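Local coordinates for protein pseudoazurin (Methylobacterium extorquens, PDB 1PMY) that binds one copper ion and probably carries electrons between redox partners as a periplasmic blue copper protein, at residues E2-K6 / F18-V23; K6-S10 / D37-V42; K70-Y74 / R96-A102. All coordinates share one frame; numbering follows the deposited sequence.

Overall arrangement
Contacts 1 and 2 both grow from strand 2-8 and share Lys6: the strand first pairs with strand 17-25, and its end (residues 6-10) then packs against the loop 37-42, which carries the copper ligand His40. Their centres lie about 12 Å apart, and they touch where Phe18 CE1 packs at 3.7 Å on Met7 CG; the Phe18 side chain stands about 6 Å from the copper. Contact 3, away from the metal, ties strand 72-77 of the same sheet to the start of the C-terminal helical region. Its centre is about 18 Å from that of contact 1 and about 25 Å from that of contact 2, across the centre of the chain.

Contact 1: residues E2-K6 / F18-V23; sequences EVAVK and FDPALV
Val5 meets residues 18-23 with both of its methyl groups. CG1 lies 3.9 Å from Phe18 CB and also reaches the carbonyl oxygen of Pro20, while CG2 packs 3.9 Å from Val23 CG2 and rests near Pro20 CD. This division follows from the torsion: with CG1 anti to the backbone N (chi1 175°), CG2 is left beside that nitrogen and faces Val23. Farther along, Val3 CG1 and Val23 CG1 touch at 3.9 Å, the two side chains lying alongside and running opposite ways. Compact, beta-branched valine suits an extended strand facing an apolar interior.

The pairing that sets this register is at Lys6 and Asp19, an antiparallel hydrogen-bonded pair. Lys6 N donates to Asp19 O at 3.1 Å and 168°, and Asp19 N returns a bond to Lys6 O at 3.0 Å. Next comes the cis peptide before Pro20; beyond it the chains separate, with Val3 and Val23 CA atoms 8.4 Å apart. The long, flexible Lys6 chain curls back, bent at every torsion after the first, to reach carbonyls of both strands: NZ bonds Ala4 O at 2.9 Å, well above the carbonyl plane, and Asp19 O weakly.

Outside the pair, strand 30-34 bonds to the other edge of strand 2-8, and the Phe18 side chain packs on Met7 and Val42, close to the copper site of this cupredoxin fold. Backbone bonds thus fix the hairpin at one end, while apolar contacts hold it beyond the proline. Pro20 O, touching Val5 CG1, is buried with no polar partner in the model.

Contact 2: residues K6-S10 / D37-V42; sequences KMLNS and DKGHNV. With CU (copper (II) ion), chain B.
The His40 ring has Asn9 OD1 at its edge, near the ring plane, and Asp37 CB at the edge in plane; Met7 O and the Leu8 carbonyl carbon approach it obliquely. In this cupredoxin site ND1 binds copper at 2.1 Å, and Cys78, His81 and Met86 complete the metal site. The other ring nitrogen, NE2, gives Asn9 OD1 a weak, bent hydrogen bond of 2.7 Å, which probably helps fix the ring's rotation. The Asn9 amide and Asp37 carboxylate are stacked, their planes 21° apart.

Asp37 suits its place because its carboxylate can accept a backbone bond: Asn9 N reaches OD2 on the anti side at 2.8 Å and 172°. With an alanine in its place, Asn9 N would probably lose its acceptor, and the water between OD2 and Ser10 N its anchor, freeing the Asn9 amide to shift against the histidine. Asp37 N also bonds to Met7 O at 3.1 Å. Met7, flexible and apolar, lays CB against His40 CB at 3.7 Å and sets SD near Val42 CG2. A single water donates to both Asn9 OD1 (2.6 Å) and Lys38 O, bridging the two segments.

Contact 3: residues K70-Y74 / R96-A102; sequences KEGVY and RDNLEAA
Gly72 and Arg96 bring their CA atoms within 5.3 Å where strand 72-77 begins beside a type I turn, Arg96 to Leu99, that leads into helix 99-103. The Asn98 amide pairs with both the N-H and the C=O of Val73 along one edge of the strand. OD1 accepts Val73 N at 3.1 Å and 177°, in the carbonyl plane and on a lone pair; ND2 donates to Val73 O at 2.7 Å, with that oxygen close to the amide plane. Asn98 can do this because CG stands between its own backbone N and carbonyl carbon (chi1 80°), a crowded position that turns the amide toward the strand. An asparagine fits since one flat group offers both an acceptor and a donor, as a neighbouring strand would.

The side chain of Val73 points toward the helical segment and spreads over it. CG1 meets Ala102 CB at 4.1 Å and CG2 meets Leu99 CD1 at 4.0 Å, with Arg96 CD alongside the same methyl. The small methyl of Ala102 lets the first helical turn sit close to the strand. Gly72 is needed beside Asn98: a CB there would clash with OD1 and, at a phi of 135°, press on Glu71 O. Phe119 of helix 109-120 touches both Val73 and Leu99, extending the apolar cluster, while the guanidinium of Arg96 turns to Gly93 O.

Chemically, the amide supplies backbone-like hydrogen bonds while the valine methyls pack on the helix by van der Waals contact, joining the C-terminal helical region to the beta-sandwich in two complementary ways.

Contact 1: residues E2-K6 / F18-V23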
# COMPACT_ATOMS: atom_id res chain seq x y z
N GLU A 2 2.07 -14.36 6.70
CA GLU A 2 2.65 -13.57 5.62
C GLU A 2 1.96 -13.74 4.30
O GLU A 2 1.74 -14.89 3.81
CB GLU A 2 4.11 -13.84 5.40
CG GLU A 2 4.78 -13.21 4.15
CD GLU A 2 6.15 -13.87 4.08
OE1 GLU A 2 7.01 -13.56 4.89
OE2 GLU A 2 6.16 -14.80 3.26
N VAL A 3 1.59 -12.59 3.79
CA VAL A 3 0.79 -12.43 2.55
C VAL A 3 1.77 -11.89 1.49
O VAL A 3 2.60 -11.04 1.83
CB VAL A 3 -0.34 -11.38 2.87
CG1 VAL A 3 -1.10 -10.88 1.69
CG2 VAL A 3 -1.26 -11.96 3.96
N ALA A 4 1.62 -12.39 0.29
CA ALA A 4 2.45 -11.94 -0.82
C ALA A 4 1.60 -11.01 -1.71
O ALA A 4 0.50 -11.38 -2.13
CB ALA A 4 2.81 -13.25 -1.63
N VAL A 5 2.27 -9.98 -2.13
CA VAL A 5 1.86 -8.94 -3.02
C VAL A 5 2.96 -8.79 -4.10
O VAL A 5 4.16 -8.68 -3.76
CB VAL A 5 1.74 -7.58 -2.23
CG1 VAL A 5 1.42 -6.43 -3.22
CG2 VAL A 5 0.61 -7.75 -1.24
N LYS A 6 2.49 -8.88 -5.33
CA LYS A 6 3.29 -8.77 -6.52
C LYS A 6 3.37 -7.29 -7.02
O LYS A 6 2.36 -6.60 -7.03
CB LYS A 6 2.76 -9.53 -7.72
CG LYS A 6 2.15 -10.87 -7.63
CD LYS A 6 2.60 -11.98 -6.76
CE LYS A 6 2.39 -11.88 -5.25
NZ LYS A 6 0.88 -11.89 -4.95
N PHE A 18 -0.02 -3.05 -7.88
CA PHE A 18 0.27 -3.97 -6.81
C PHE A 18 -0.90 -4.97 -6.95
O PHE A 18 -2.03 -4.50 -7.17
CB PHE A 18 0.33 -3.38 -5.41
CG PHE A 18 1.53 -2.56 -5.09
CD1 PHE A 18 2.77 -3.08 -4.72
CD2 PHE A 18 1.34 -1.17 -5.03
CE1 PHE A 18 3.83 -2.21 -4.37
CE2 PHE A 18 2.41 -0.31 -4.73
CZ PHE A 18 3.65 -0.79 -4.44
N ASP A 19 -0.58 -6.24 -6.72
CA ASP A 19 -1.76 -7.21 -6.80
C ASP A 19 -1.59 -8.18 -5.63
O ASP A 19 -0.61 -8.96 -5.72
CB ASP A 19 -1.70 -7.93 -8.16
CG ASP A 19 -2.86 -8.93 -8.31
OD1 ASP A 19 -3.83 -8.86 -7.53
OD2 ASP A 19 -2.82 -9.75 -9.24
N PRO A 20 -2.48 -8.16 -4.68
CA PRO A 20 -3.62 -7.32 -4.54
C PRO A 20 -3.25 -5.86 -4.09
O PRO A 20 -2.19 -5.75 -3.55
CB PRO A 20 -4.44 -8.00 -3.46
CG PRO A 20 -3.43 -8.61 -2.56
CD PRO A 20 -2.38 -9.16 -3.58
N ALA A 21 -4.18 -4.98 -4.45
CA ALA A 21 -3.96 -3.55 -4.11
C ALA A 21 -4.55 -3.24 -2.75
O ALA A 21 -4.21 -2.18 -2.10
CB ALA A 21 -4.57 -2.73 -5.25
N LEU A 22 -5.40 -4.10 -2.23
CA LEU A 22 -6.05 -4.01 -0.91
C LEU A 22 -5.79 -5.30 -0.11
O LEU A 22 -6.09 -6.40 -0.60
CB LEU A 22 -7.51 -3.58 -1.08
CG LEU A 22 -8.29 -3.67 0.26
CD1 LEU A 22 -7.84 -2.64 1.23
CD2 LEU A 22 -9.76 -3.65 -0.04
N VAL A 23 -5.12 -5.12 1.00
CA VAL A 23 -4.72 -6.18 1.90
C VAL A 23 -5.30 -6.01 3.30
O VAL A 23 -5.02 -4.99 3.96
CB VAL A 23 -3.14 -6.25 2.00
CG1 VAL A 23 -2.79 -7.51 2.82
CG2 VAL A 23 -2.52 -6.44 0.60

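Contact 2: residues K6-S10 / D37-V42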
# COMPACT_ATOMS: atom_id res chain seq x y z
N LYS A 6 2.49 -8.88 -5.33
CA LYS A 6 3.29 -8.77 -6.52
C LYS A 6 3.37 -7.29 -7.02
O LYS A 6 2.36 -6.60 -7.03
CB LYS A 6 2.76 -9.53 -7.72
CG LYS A 6 2.15 -10.87 -7.63
CD LYS A 6 2.60 -11.98 -6.76
CE LYS A 6 2.39 -11.88 -5.25
NZ LYS A 6 0.88 -11.89 -4.95
N MET A 7 4.55 -6.92 -7.45
CA MET A 7 4.82 -5.57 -8.07
C MET A 7 4.85 -5.79 -9.59
O MET A 7 5.78 -6.45 -10.10
CB MET A 7 6.14 -5.07 -7.47
CG MET A 7 5.86 -4.92 -5.96
SD MET A 7 7.31 -4.11 -5.17
CE MET A 7 8.50 -5.39 -5.52
N LEU A 8 3.83 -5.30 -10.24
CA LEU A 8 3.63 -5.55 -11.69
C LEU A 8 3.56 -4.31 -12.59
O LEU A 8 3.04 -3.29 -12.26
CB LEU A 8 2.29 -6.29 -11.88
CG LEU A 8 2.08 -7.62 -11.19
CD1 LEU A 8 0.61 -7.95 -11.00
CD2 LEU A 8 2.87 -8.72 -11.79
N ASN A 9 4.14 -4.56 -13.76
CA ASN A 9 4.04 -3.57 -14.86
C ASN A 9 2.58 -3.54 -15.37
O ASN A 9 2.08 -2.44 -15.76
CB ASN A 9 5.00 -3.92 -15.99
CG ASN A 9 6.43 -3.72 -15.67
OD1 ASN A 9 6.82 -3.13 -14.60
ND2 ASN A 9 7.30 -4.08 -16.61
N SER A 10 1.97 -4.70 -15.48
CA SER A 10 0.59 -4.86 -16.00
C SER A 10 -0.16 -5.88 -15.18
O SER A 10 0.34 -6.99 -14.93
CB SER A 10 0.64 -5.12 -17.51
OG SER A 10 -0.65 -4.91 -18.10
N ASP A 37 7.95 -8.04 -11.60
CA ASP A 37 8.57 -7.21 -12.64
C ASP A 37 9.58 -6.35 -11.85
O ASP A 37 9.39 -6.05 -10.67
CB ASP A 37 7.57 -6.37 -13.38
CG ASP A 37 6.65 -7.16 -14.31
OD1 ASP A 37 7.18 -7.96 -15.09
OD2 ASP A 37 5.46 -6.94 -14.36
N LYS A 38 10.66 -6.04 -12.50
CA LYS A 38 11.71 -5.21 -11.92
C LYS A 38 11.26 -3.73 -11.96
O LYS A 38 10.38 -3.35 -12.74
CB LYS A 38 12.91 -5.39 -12.92
CG LYS A 38 13.68 -4.22 -13.34
CD LYS A 38 14.31 -4.12 -14.69
CE LYS A 38 13.33 -4.37 -15.85
NZ LYS A 38 12.80 -3.07 -16.38
N GLY A 39 12.04 -2.94 -11.21
CA GLY A 39 11.84 -1.48 -11.26
C GLY A 39 10.73 -0.97 -10.32
O GLY A 39 10.32 0.17 -10.57
N HIS A 40 10.28 -1.74 -9.41
CA HIS A 40 9.24 -1.30 -8.44
C HIS A 40 9.79 -1.27 -7.03
O HIS A 40 10.74 -2.02 -6.74
CB HIS A 40 7.98 -2.11 -8.60
CG HIS A 40 7.38 -2.14 -9.95
ND1 HIS A 40 6.72 -1.18 -10.66
CD2 HIS A 40 7.41 -3.23 -10.81
CE1 HIS A 40 6.34 -1.61 -11.83
NE2 HIS A 40 6.72 -2.86 -11.92
N ASN A 41 9.19 -0.42 -6.18
CA ASN A 41 9.54 -0.47 -4.73
C ASN A 41 8.21 -0.24 -3.97
O ASN A 41 7.15 -0.04 -4.58
CB ASN A 41 10.67 0.37 -4.25
CG ASN A 41 10.33 1.86 -4.11
OD1 ASN A 41 9.29 2.23 -4.71
ND2 ASN A 41 11.08 2.44 -3.18
N VAL A 42 8.40 -0.07 -2.68
CA VAL A 42 7.31 0.24 -1.75
C VAL A 42 7.81 1.35 -0.78
O VAL A 42 8.94 1.32 -0.23
CB VAL A 42 6.98 -1.06 -0.91
CG1 VAL A 42 5.70 -0.71 -0.10
CG2 VAL A 42 6.53 -2.19 -1.88
CU CU B . 6.41 0.62 -9.68
O HOH W 1 8.78 -1.43 -14.13
O HOH W 2 10.18 -3.75 -15.77
O HOH W 3 3.47 -7.46 -15.87

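Contact 3: residues K70-Y74 / R96-A102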
# COMPACT_ATOMS: atom_id res chain seq x y z
N LYS A 70 1.23 -2.01 14.47
CA LYS A 70 0.23 -1.01 14.88
C LYS A 70 -1.01 -1.22 14.08
O LYS A 70 -0.88 -1.34 12.81
CB LYS A 70 0.73 0.41 14.64
CG LYS A 70 2.13 0.75 15.17
CD LYS A 70 2.06 1.14 16.63
CE LYS A 70 3.56 1.22 17.13
NZ LYS A 70 3.47 1.76 18.52
N GLU A 71 -2.17 -1.24 14.63
CA GLU A 71 -3.42 -1.36 13.82
C GLU A 71 -3.77 -0.03 13.14
O GLU A 71 -3.36 1.06 13.61
CB GLU A 71 -4.57 -1.72 14.77
CG GLU A 71 -4.37 -3.12 15.42
CD GLU A 71 -5.68 -3.53 16.06
OE1 GLU A 71 -6.76 -3.00 15.87
OE2 GLU A 71 -5.58 -4.47 16.80
N GLY A 72 -4.52 -0.11 12.06
CA GLY A 72 -4.90 1.12 11.32
C GLY A 72 -4.71 0.92 9.82
O GLY A 72 -4.55 -0.19 9.33
N VAL A 73 -4.84 2.03 9.11
CA VAL A 73 -4.84 2.17 7.68
C VAL A 73 -3.51 2.74 7.17
O VAL A 73 -2.99 3.73 7.75
CB VAL A 73 -5.99 3.20 7.30
CG1 VAL A 73 -6.16 3.31 5.80
CG2 VAL A 73 -7.32 2.60 7.88
N TYR A 74 -2.92 2.02 6.22
CA TYR A 74 -1.59 2.40 5.68
C TYR A 74 -1.73 2.61 4.15
O TYR A 74 -2.40 1.74 3.52
CB TYR A 74 -0.69 1.19 5.85
CG TYR A 74 -0.29 0.88 7.27
CD1 TYR A 74 -1.20 0.23 8.14
CD2 TYR A 74 0.96 1.26 7.75
CE1 TYR A 74 -0.74 -0.07 9.45
CE2 TYR A 74 1.37 0.98 9.05
CZ TYR A 74 0.48 0.30 9.91
OH TYR A 74 0.92 -0.05 11.17
N ARG A 96 -9.56 2.19 13.56
CA ARG A 96 -9.72 3.02 12.38
C ARG A 96 -9.51 4.52 12.73
O ARG A 96 -10.00 5.44 12.03
CB ARG A 96 -11.00 2.81 11.65
CG ARG A 96 -11.35 1.38 11.18
CD ARG A 96 -10.60 0.97 9.98
NE ARG A 96 -10.87 -0.44 9.59
CZ ARG A 96 -10.09 -1.46 9.99
NH1 ARG A 96 -9.02 -1.38 10.73
NH2 ARG A 96 -10.55 -2.62 9.52
N ASP A 97 -8.74 4.74 13.76
CA ASP A 97 -8.38 6.08 14.26
C ASP A 97 -7.85 6.98 13.15
O ASP A 97 -8.26 8.16 13.13
CB ASP A 97 -7.38 6.04 15.42
CG ASP A 97 -7.79 5.36 16.67
OD1 ASP A 97 -8.93 4.86 16.83
OD2 ASP A 97 -6.93 5.29 17.59
N ASN A 98 -6.97 6.49 12.27
CA ASN A 98 -6.39 7.27 11.21
C ASN A 98 -7.09 7.24 9.86
O ASN A 98 -6.62 7.79 8.82
CB ASN A 98 -4.88 7.06 11.10
CG ASN A 98 -4.66 5.71 10.33
OD1 ASN A 98 -5.22 4.67 10.66
ND2 ASN A 98 -3.85 5.82 9.28
N LEU A 99 -8.23 6.56 9.76
CA LEU A 99 -8.98 6.53 8.47
C LEU A 99 -9.34 7.91 7.90
O LEU A 99 -9.09 8.09 6.71
CB LEU A 99 -10.27 5.71 8.76
CG LEU A 99 -11.09 5.42 7.50
CD1 LEU A 99 -10.36 4.79 6.39
CD2 LEU A 99 -12.19 4.42 8.03
N GLU A 100 -9.94 8.79 8.63
CA GLU A 100 -10.36 10.12 8.05
C GLU A 100 -9.11 10.86 7.62
O GLU A 100 -9.12 11.49 6.54
CB GLU A 100 -11.13 10.88 9.15
CG GLU A 100 -11.59 12.31 8.78
CD GLU A 100 -12.42 12.46 7.55
OE1 GLU A 100 -13.06 11.52 7.05
OE2 GLU A 100 -12.33 13.62 7.03
N ALA A 101 -8.04 10.80 8.42
CA ALA A 101 -6.77 11.40 8.06
C ALA A 101 -6.18 10.85 6.75
O ALA A 101 -5.70 11.59 5.85
CB ALA A 101 -5.75 11.46 9.18
N ALA A 102 -6.19 9.52 6.68
CA ALA A 102 -5.53 8.83 5.52
C ALA A 102 -6.32 9.09 4.24
O ALA A 102 -5.71 9.34 3.17
CB ALA A 102 -5.33 7.36 5.77
O HOH W 4 -5.62 3.67 13.82